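Local coordinates for protein glutathione transferase gst1-6 (Anopheles dirus, PDB 1V2A) that probably conjugates glutathione to electrophilic compounds, releasing a halide, as a homodimeric Delta-class detoxification enzyme with bound glutathione sulfonic acid in its pocket, at residues L81-R95 against F138-V152. Residues are numbered along the deposited sequence; the frame is centred on the assembly and turned at random.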
ATOM      1  N   LEU B  81      -1.747  -2.852 -19.302  1.00 33.31           N
ATOM      2  CA  LEU B  81      -1.816  -3.401 -17.947  1.00 32.32           C
ATOM      3  C   LEU B  81      -1.605  -2.298 -16.918  1.00 33.31           C
ATOM      4  O   LEU B  81      -1.986  -2.436 -15.758  1.00 34.38           O
ATOM      5  CB  LEU B  81      -0.761  -4.495 -17.743  1.00 30.73           C
ATOM      6  CG  LEU B  81      -0.929  -5.809 -18.515  1.00 30.07           C
ATOM      7  CD1 LEU B  81       0.173  -6.787 -18.121  1.00 24.71           C
ATOM      8  CD2 LEU B  81      -2.304  -6.394 -18.224  1.00 28.50           C
ATOM      9  N   TYR B  82      -0.978  -1.208 -17.349  1.00 33.12           N
ATOM     10  CA  TYR B  82      -0.737  -0.073 -16.475  1.00 30.96           C
ATOM     11  C   TYR B  82      -0.763   1.223 -17.301  1.00 31.81           C
ATOM     12  O   TYR B  82       0.268   1.844 -17.558  1.00 29.96           O
ATOM     13  CB  TYR B  82       0.601  -0.235 -15.752  1.00 29.44           C
ATOM     14  CG  TYR B  82       0.767   0.698 -14.576  1.00 29.49           C
ATOM     15  CD1 TYR B  82      -0.150   0.692 -13.521  1.00 28.19           C
ATOM     16  CD2 TYR B  82       1.830   1.600 -14.519  1.00 27.48           C
ATOM     17  CE1 TYR B  82      -0.012   1.565 -12.440  1.00 27.43           C
ATOM     18  CE2 TYR B  82       1.977   2.471 -13.445  1.00 29.01           C
ATOM     19  CZ  TYR B  82       1.054   2.452 -12.408  1.00 29.43           C
ATOM     20  OH  TYR B  82       1.209   3.322 -11.342  1.00 29.15           O
ATOM     21  N   PRO B  83      -1.964   1.644 -17.726  1.00 31.71           N
ATOM     22  CA  PRO B  83      -2.194   2.849 -18.525  1.00 32.53           C
ATOM     23  C   PRO B  83      -1.475   4.120 -18.055  1.00 35.48           C
ATOM     24  O   PRO B  83      -1.413   4.421 -16.862  1.00 33.89           O
ATOM     25  CB  PRO B  83      -3.712   2.993 -18.485  1.00 32.77           C
ATOM     26  CG  PRO B  83      -4.169   1.576 -18.457  1.00 31.29           C
ATOM     27  CD  PRO B  83      -3.236   0.951 -17.451  1.00 31.37           C
ATOM     28  N   LYS B  84      -0.955   4.869 -19.023  1.00 36.08           N
ATOM     29  CA  LYS B  84      -0.236   6.105 -18.759  1.00 38.03           C
ATOM     30  C   LYS B  84      -1.138   7.301 -18.465  1.00 38.53           C
ATOM     31  O   LYS B  84      -0.711   8.255 -17.810  1.00 39.21           O
ATOM     32  CB  LYS B  84       0.674   6.428 -19.944  1.00 39.57           C
ATOM     33  CG  LYS B  84       1.822   5.450 -20.084  1.00 41.81           C
ATOM     34  CD  LYS B  84       2.671   5.756 -21.296  1.00 42.12           C
ATOM     35  CE  LYS B  84       3.998   5.044 -21.196  1.00 42.42           C
ATOM     36  NZ  LYS B  84       4.702   5.438 -19.945  1.00 41.81           N
ATOM     37  N   ASP B  85      -2.378   7.261 -18.950  1.00 37.83           N
ATOM     38  CA  ASP B  85      -3.300   8.364 -18.707  1.00 38.38           C
ATOM     39  C   ASP B  85      -3.607   8.497 -17.220  1.00 38.58           C
ATOM     40  O   ASP B  85      -4.258   7.638 -16.631  1.00 36.23           O
ATOM     41  CB  ASP B  85      -4.599   8.171 -19.473  1.00 38.75           C
ATOM     42  CG  ASP B  85      -5.720   9.011 -18.910  1.00 40.63           C
ATOM     43  OD1 ASP B  85      -5.492  10.213 -18.666  1.00 42.85           O
ATOM     44  OD2 ASP B  85      -6.828   8.477 -18.705  1.00 44.17           O
ATOM     45  N   PRO B  86      -3.142   9.591 -16.595  1.00 39.75           N
ATOM     46  CA  PRO B  86      -3.346   9.866 -15.169  1.00 38.63           C
ATOM     47  C   PRO B  86      -4.783   9.702 -14.699  1.00 36.46           C
ATOM     48  O   PRO B  86      -5.023   9.425 -13.529  1.00 36.44           O
ATOM     49  CB  PRO B  86      -2.843  11.301 -15.021  1.00 40.64           C
ATOM     50  CG  PRO B  86      -1.756  11.369 -16.048  1.00 41.31           C
ATOM     51  CD  PRO B  86      -2.408  10.697 -17.235  1.00 39.37           C
ATOM     52  N   LYS B  87      -5.734   9.874 -15.608  1.00 34.98           N
ATOM     53  CA  LYS B  87      -7.149   9.739 -15.271  1.00 36.20           C
ATOM     54  C   LYS B  87      -7.487   8.268 -15.028  1.00 36.37           C
ATOM     55  O   LYS B  87      -8.363   7.942 -14.224  1.00 35.07           O
ATOM     56  CB  LYS B  87      -8.011  10.278 -16.414  1.00 38.89           C
ATOM     57  CG  LYS B  87      -7.824  11.765 -16.708  1.00 42.05           C
ATOM     58  CD  LYS B  87      -8.654  12.631 -15.770  1.00 44.27           C
ATOM     59  CE  LYS B  87      -8.421  14.122 -16.006  1.00 44.77           C
ATOM     60  NZ  LYS B  87      -7.089  14.593 -15.509  1.00 45.72           N
ATOM     61  N   VAL B  88      -6.792   7.383 -15.736  1.00 35.56           N
ATOM     62  CA  VAL B  88      -7.009   5.948 -15.594  1.00 33.19           C
ATOM     63  C   VAL B  88      -6.098   5.380 -14.517  1.00 31.16           C
ATOM     64  O   VAL B  88      -6.544   4.652 -13.631  1.00 28.68           O
ATOM     65  CB  VAL B  88      -6.722   5.196 -16.912  1.00 34.22           C
ATOM     66  CG1 VAL B  88      -6.942   3.702 -16.713  1.00 32.50           C
ATOM     67  CG2 VAL B  88      -7.619   5.726 -18.022  1.00 34.51           C
ATOM     68  N   ARG B  89      -4.819   5.730 -14.605  1.00 29.73           N
ATOM     69  CA  ARG B  89      -3.814   5.264 -13.658  1.00 28.52           C
ATOM     70  C   ARG B  89      -4.138   5.567 -12.199  1.00 25.47           C
ATOM     71  O   ARG B  89      -3.687   4.853 -11.307  1.00 27.23           O
ATOM     72  CB  ARG B  89      -2.444   5.852 -14.013  1.00 28.66           C
ATOM     73  CG  ARG B  89      -1.330   5.347 -13.114  1.00 29.82           C
ATOM     74  CD  ARG B  89       0.047   5.616 -13.687  1.00 32.02           C
ATOM     75  NE  ARG B  89       0.308   4.813 -14.876  1.00 33.48           N
ATOM     76  CZ  ARG B  89       1.479   4.768 -15.506  1.00 34.67           C
ATOM     77  NH1 ARG B  89       2.500   5.480 -15.059  1.00 33.14           N
ATOM     78  NH2 ARG B  89       1.630   4.004 -16.578  1.00 32.87           N
ATOM     79  N   SER B  90      -4.917   6.617 -11.946  1.00 26.55           N
ATOM     80  CA  SER B  90      -5.272   6.954 -10.574  1.00 27.27           C
ATOM     81  C   SER B  90      -6.182   5.880  -9.993  1.00 25.52           C
ATOM     82  O   SER B  90      -6.086   5.558  -8.811  1.00 27.34           O
ATOM     83  CB  SER B  90      -5.953   8.334 -10.483  1.00 23.82           C
ATOM     84  OG  SER B  90      -7.159   8.394 -11.223  1.00 28.27           O
ATOM     85  N   VAL B  91      -7.046   5.309 -10.823  1.00 23.59           N
ATOM     86  CA  VAL B  91      -7.952   4.267 -10.344  1.00 25.55           C
ATOM     87  C   VAL B  91      -7.165   2.993 -10.038  1.00 25.56           C
ATOM     88  O   VAL B  91      -7.365   2.363  -9.003  1.00 22.97           O
ATOM     89  CB  VAL B  91      -9.039   3.932 -11.381  1.00 24.29           C
ATOM     90  CG1 VAL B  91     -10.152   3.147 -10.712  1.00 23.03           C
ATOM     91  CG2 VAL B  91      -9.581   5.205 -12.008  1.00 25.13           C
ATOM     92  N   VAL B  92      -6.266   2.630 -10.949  1.00 27.49           N
ATOM     93  CA  VAL B  92      -5.437   1.446 -10.781  1.00 26.44           C
ATOM     94  C   VAL B  92      -4.649   1.617  -9.493  1.00 27.86           C
ATOM     95  O   VAL B  92      -4.689   0.758  -8.609  1.00 27.32           O
ATOM     96  CB  VAL B  92      -4.459   1.275 -11.974  1.00 26.96           C
ATOM     97  CG1 VAL B  92      -3.648   0.004 -11.813  1.00 25.05           C
ATOM     98  CG2 VAL B  92      -5.242   1.220 -13.283  1.00 24.47           C
ATOM     99  N   ASN B  93      -3.947   2.740  -9.376  1.00 28.22           N
ATOM    100  CA  ASN B  93      -3.168   3.004  -8.172  1.00 26.16           C
ATOM    101  C   ASN B  93      -4.022   2.924  -6.927  1.00 25.65           C
ATOM    102  O   ASN B  93      -3.624   2.303  -5.939  1.00 25.41           O
ATOM    103  CB  ASN B  93      -2.507   4.378  -8.232  1.00 26.72           C
ATOM    104  CG  ASN B  93      -1.235   4.365  -9.039  1.00 26.19           C
ATOM    105  OD1 ASN B  93      -0.708   3.302  -9.366  1.00 24.91           O
ATOM    106  ND2 ASN B  93      -0.724   5.543  -9.354  1.00 22.59           N
ATOM    107  N   GLN B  94      -5.196   3.551  -6.966  1.00 24.86           N
ATOM    108  CA  GLN B  94      -6.085   3.530  -5.814  1.00 24.32           C
ATOM    109  C   GLN B  94      -6.516   2.107  -5.475  1.00 25.52           C
ATOM    110  O   GLN B  94      -6.504   1.719  -4.305  1.00 24.45           O
ATOM    111  CB  GLN B  94      -7.310   4.405  -6.062  1.00 24.35           C
ATOM    112  CG  GLN B  94      -8.325   4.369  -4.927  1.00 23.77           C
ATOM    113  CD  GLN B  94      -9.328   3.243  -5.077  1.00 25.41           C
ATOM    114  OE1 GLN B  94      -9.460   2.385  -4.200  1.00 27.33           O
ATOM    115  NE2 GLN B  94     -10.045   3.239  -6.200  1.00 23.70           N
ATOM    116  N   ARG B  95      -6.884   1.327  -6.492  1.00 22.56           N
ATOM    117  CA  ARG B  95      -7.309  -0.049  -6.264  1.00 25.53           C
ATOM    118  C   ARG B  95      -6.158  -0.884  -5.690  1.00 26.31           C
ATOM    119  O   ARG B  95      -6.389  -1.844  -4.947  1.00 24.54           O
ATOM    120  CB  ARG B  95      -7.794  -0.707  -7.560  1.00 26.29           C
ATOM    121  CG  ARG B  95      -8.825   0.065  -8.380  1.00 27.96           C
ATOM    122  CD  ARG B  95     -10.150   0.298  -7.677  1.00 29.74           C
ATOM    123  NE  ARG B  95     -11.248   0.346  -8.640  1.00 31.75           N
ATOM    124  CZ  ARG B  95     -12.349   1.081  -8.505  1.00 34.59           C
ATOM    125  NH1 ARG B  95     -12.512   1.857  -7.440  1.00 35.28           N
ATOM    126  NH2 ARG B  95     -13.296   1.030  -9.430  1.00 34.17           N
ATOM    127  N   PHE B 138     -16.759  -2.075  -7.269  1.00 34.37           N
ATOM    128  CA  PHE B 138     -15.732  -1.821  -8.271  1.00 34.35           C
ATOM    129  C   PHE B 138     -15.966  -2.654  -9.533  1.00 34.96           C
ATOM    130  O   PHE B 138     -15.970  -2.133 -10.649  1.00 31.97           O
ATOM    131  CB  PHE B 138     -14.344  -2.150  -7.705  1.00 32.88           C
ATOM    132  CG  PHE B 138     -13.931  -1.281  -6.543  1.00 32.56           C
ATOM    133  CD1 PHE B 138     -12.828  -1.625  -5.763  1.00 33.60           C
ATOM    134  CD2 PHE B 138     -14.617  -0.110  -6.247  1.00 31.50           C
ATOM    135  CE1 PHE B 138     -12.425  -0.822  -4.694  1.00 31.06           C
ATOM    136  CE2 PHE B 138     -14.225   0.698  -5.183  1.00 31.38           C
ATOM    137  CZ  PHE B 138     -13.121   0.341  -4.408  1.00 32.23           C
ATOM    138  N   VAL B 139     -16.167  -3.954  -9.349  1.00 35.17           N
ATOM    139  CA  VAL B 139     -16.378  -4.853 -10.479  1.00 35.55           C
ATOM    140  C   VAL B 139     -17.796  -4.857 -11.048  1.00 36.28           C
ATOM    141  O   VAL B 139     -18.197  -5.796 -11.736  1.00 37.44           O
ATOM    142  CB  VAL B 139     -15.950  -6.290 -10.115  1.00 34.39           C
ATOM    143  CG1 VAL B 139     -14.455  -6.315  -9.874  1.00 32.48           C
ATOM    144  CG2 VAL B 139     -16.689  -6.769  -8.871  1.00 33.13           C
ATOM    145  N   THR B 140     -18.557  -3.806 -10.754  1.00 37.61           N
ATOM    146  CA  THR B 140     -19.907  -3.674 -11.293  1.00 37.82           C
ATOM    147  C   THR B 140     -19.889  -2.420 -12.161  1.00 37.79           C
ATOM    148  O   THR B 140     -20.473  -2.391 -13.251  1.00 35.92           O
ATOM    149  CB  THR B 140     -20.975  -3.479 -10.202  1.00 38.83           C
ATOM    150  OG1 THR B 140     -20.795  -2.199  -9.585  1.00 42.21           O
ATOM    151  CG2 THR B 140     -20.881  -4.563  -9.158  1.00 35.78           C
ATOM    152  N   GLU B 141     -19.214  -1.383 -11.670  1.00 35.41           N
ATOM    153  CA  GLU B 141     -19.111  -0.139 -12.414  1.00 37.78           C
ATOM    154  C   GLU B 141     -18.332  -0.409 -13.704  1.00 36.65           C
ATOM    155  O   GLU B 141     -18.494   0.294 -14.703  1.00 36.36           O
ATOM    156  CB  GLU B 141     -18.432   0.932 -11.560  1.00 39.39           C
ATOM    157  CG  GLU B 141     -17.089   0.534 -10.984  1.00 45.22           C
ATOM    158  CD  GLU B 141     -16.577   1.535  -9.956  1.00 46.61           C
ATOM    159  OE1 GLU B 141     -16.513   2.741 -10.269  1.00 48.68           O
ATOM    160  OE2 GLU B 141     -16.230   1.113  -8.833  1.00 49.08           O
ATOM    161  N   ARG B 142     -17.489  -1.440 -13.673  1.00 32.98           N
ATOM    162  CA  ARG B 142     -16.720  -1.847 -14.845  1.00 32.48           C
ATOM    163  C   ARG B 142     -16.534  -3.359 -14.776  1.00 32.60           C
ATOM    164  O   ARG B 142     -16.708  -3.963 -13.717  1.00 32.47           O
ATOM    165  CB  ARG B 142     -15.340  -1.176 -14.899  1.00 30.34           C
ATOM    166  CG  ARG B 142     -15.332   0.326 -14.717  1.00 29.16           C
ATOM    167  CD  ARG B 142     -14.051   0.928 -15.285  1.00 27.08           C
ATOM    168  NE  ARG B 142     -13.849   2.307 -14.851  1.00 26.12           N
ATOM    169  CZ  ARG B 142     -13.505   2.663 -13.613  1.00 28.02           C
ATOM    170  NH1 ARG B 142     -13.319   1.742 -12.668  1.00 25.04           N
ATOM    171  NH2 ARG B 142     -13.341   3.947 -13.315  1.00 26.06           N
ATOM    172  N   ALA B 143     -16.182  -3.961 -15.907  1.00 31.39           N
ATOM    173  CA  ALA B 143     -15.969  -5.402 -15.978  1.00 30.21           C
ATOM    174  C   ALA B 143     -14.686  -5.800 -15.265  1.00 28.83           C
ATOM    175  O   ALA B 143     -14.538  -6.949 -14.846  1.00 27.78           O
ATOM    176  CB  ALA B 143     -15.916  -5.849 -17.433  1.00 31.03           C
ATOM    177  N   TYR B 144     -13.759  -4.852 -15.134  1.00 30.21           N
ATOM    178  CA  TYR B 144     -12.480  -5.110 -14.463  1.00 29.30           C
ATOM    179  C   TYR B 144     -12.234  -4.234 -13.227  1.00 28.37           C
ATOM    180  O   TYR B 144     -12.903  -3.217 -13.022  1.00 29.58           O
ATOM    181  CB  TYR B 144     -11.321  -4.955 -15.450  1.00 26.71           C
ATOM    182  CG  TYR B 144     -11.416  -5.882 -16.640  1.00 25.40           C
ATOM    183  CD1 TYR B 144     -12.159  -5.528 -17.766  1.00 27.38           C
ATOM    184  CD2 TYR B 144     -10.776  -7.121 -16.635  1.00 24.39           C
ATOM    185  CE1 TYR B 144     -12.261  -6.386 -18.869  1.00 25.75           C
ATOM    186  CE2 TYR B 144     -10.871  -7.987 -17.716  1.00 25.39           C
ATOM    187  CZ  TYR B 144     -11.615  -7.612 -18.837  1.00 28.48           C
ATOM    188  OH  TYR B 144     -11.703  -8.457 -19.928  1.00 28.18           O
ATOM    189  N   ALA B 145     -11.255  -4.640 -12.418  1.00 26.31           N
ATOM    190  CA  ALA B 145     -10.919  -3.954 -11.174  1.00 26.88           C
ATOM    191  C   ALA B 145     -10.773  -2.437 -11.223  1.00 27.64           C
ATOM    192  O   ALA B 145     -11.340  -1.737 -10.377  1.00 23.44           O
ATOM    193  CB  ALA B 145      -9.660  -4.569 -10.566  1.00 25.39           C
ATOM    194  N   ALA B 146     -10.015  -1.927 -12.194  1.00 28.30           N
ATOM    195  CA  ALA B 146      -9.792  -0.489 -12.300  1.00 26.67           C
ATOM    196  C   ALA B 146     -10.005   0.125 -13.685  1.00 28.83           C
ATOM    197  O   ALA B 146      -9.689   1.293 -13.900  1.00 29.41           O
ATOM    198  CB  ALA B 146      -8.388  -0.159 -11.807  1.00 25.88           C
ATOM    199  N   ALA B 147     -10.528  -0.638 -14.633  1.00 29.44           N
ATOM    200  CA  ALA B 147     -10.737  -0.074 -15.957  1.00 28.43           C
ATOM    201  C   ALA B 147     -11.650  -0.940 -16.805  1.00 28.00           C
ATOM    202  O   ALA B 147     -12.264  -1.883 -16.304  1.00 29.25           O
ATOM    203  CB  ALA B 147      -9.388   0.116 -16.662  1.00 27.85           C
ATOM    204  N   ASP B 148     -11.729  -0.600 -18.088  1.00 27.80           N
ATOM    205  CA  ASP B 148     -12.549  -1.318 -19.055  1.00 28.67           C
ATOM    206  C   ASP B 148     -11.744  -2.481 -19.651  1.00 27.92           C
ATOM    207  O   ASP B 148     -12.111  -3.062 -20.672  1.00 28.56           O
ATOM    208  CB  ASP B 148     -12.998  -0.353 -20.158  1.00 29.94           C
ATOM    209  CG  ASP B 148     -11.846   0.090 -21.055  1.00 32.68           C
ATOM    210  OD1 ASP B 148     -10.688   0.136 -20.580  1.00 30.63           O
ATOM    211  OD2 ASP B 148     -12.107   0.398 -22.236  1.00 31.91           O
ATOM    212  N   HIS B 149     -10.633  -2.806 -19.005  1.00 26.75           N
ATOM    213  CA  HIS B 149      -9.783  -3.907 -19.436  1.00 27.15           C
ATOM    214  C   HIS B 149      -8.859  -4.304 -18.281  1.00 26.28           C
ATOM    215  O   HIS B 149      -8.692  -3.557 -17.322  1.00 26.20           O
ATOM    216  CB  HIS B 149      -8.946  -3.519 -20.671  1.00 23.85           C
ATOM    217  CG  HIS B 149      -7.863  -2.529 -20.385  1.00 22.69           C
ATOM    218  ND1 HIS B 149      -8.083  -1.169 -20.358  1.00 25.47           N
ATOM    219  CD2 HIS B 149      -6.564  -2.706 -20.045  1.00 23.16           C
ATOM    220  CE1 HIS B 149      -6.968  -0.551 -20.008  1.00 22.93           C
ATOM    221  NE2 HIS B 149      -6.031  -1.461 -19.812  1.00 23.18           N
ATOM    222  N   LEU B 150      -8.256  -5.482 -18.392  1.00 26.30           N
ATOM    223  CA  LEU B 150      -7.354  -5.992 -17.367  1.00 26.77           C
ATOM    224  C   LEU B 150      -6.143  -5.085 -17.135  1.00 27.30           C
ATOM    225  O   LEU B 150      -5.577  -4.529 -18.073  1.00 26.10           O
ATOM    226  CB  LEU B 150      -6.866  -7.386 -17.766  1.00 26.15           C
ATOM    227  CG  LEU B 150      -6.027  -8.175 -16.765  1.00 27.55           C
ATOM    228  CD1 LEU B 150      -6.928  -9.133 -15.987  1.00 26.99           C
ATOM    229  CD2 LEU B 150      -4.956  -8.960 -17.516  1.00 27.42           C
ATOM    230  N   THR B 151      -5.753  -4.947 -15.873  1.00 26.94           N
ATOM    231  CA  THR B 151      -4.597  -4.145 -15.496  1.00 25.31           C
ATOM    232  C   THR B 151      -3.908  -4.883 -14.352  1.00 25.70           C
ATOM    233  O   THR B 151      -4.355  -5.953 -13.940  1.00 27.33           O
ATOM    234  CB  THR B 151      -5.005  -2.724 -15.012  1.00 25.53           C
ATOM    235  OG1 THR B 151      -5.781  -2.814 -13.810  1.00 23.65           O
ATOM    236  CG2 THR B 151      -5.821  -2.013 -16.077  1.00 26.80           C
ATOM    237  N   VAL B 152      -2.820  -4.323 -13.842  1.00 25.99           N
ATOM    238  CA  VAL B 152      -2.113  -4.946 -12.735  1.00 25.48           C
ATOM    239  C   VAL B 152      -2.996  -5.013 -11.496  1.00 25.66           C
ATOM    240  O   VAL B 152      -2.701  -5.746 -10.548  1.00 24.58           O
ATOM    241  CB  VAL B 152      -0.844  -4.165 -12.391  1.00 25.91           C
ATOM    242  CG1 VAL B 152       0.144  -4.277 -13.536  1.00 27.70           C
ATOM    243  CG2 VAL B 152      -1.186  -2.717 -12.153  1.00 22.61           C
TER
HETATM  244  O   HOH W   1     -14.070  -0.657 -11.940  1.00 29.25           O
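Arg95 lies flat on Phe138, a worked example of how one arginine of helix 86-115 can grip both the end of helix 122-141 and the loop that follows it. Its guanidinium and the ring have centres 3.6 Å apart and planes 18° apart, a stacked cation-pi pair, while Val91 CG1 lies over the rim of the opposite guanidinium face. Two bends in the chain, at chi2 and chi3, bring Arg95 NE to Ala145 O at 2.7 Å, at the edge of the guanidinium and slightly tilted from its plane, which should fix the rotation of the group. Packing is tight beside it: Ala146 CB sits 3.5 Å from both Arg95 CG and Val92 CA, wedged against the helix. This is the all-helical C-terminal domain of the glutathione transferase fold, where the loop leaving helix 122-141 runs back along the start of helix 86-115. At the start of helix 152-162, Thr151 is the N-cap, its OG1 bonded to Ala153 N, and Val152 N gives its proton to a lone pair of Leu81 O (2.8 Å), in the carbonyl plane. The outer side is looser. Exposed Glu141 OE2 makes a salt bridge to Arg95 NH2 (3.0 Å) whose hydrogen bond is weak and bent (N-H...O 134°), and a water accepts from both Arg95 NH2 and Arg142 NH1, probably easing the closeness of the two cations.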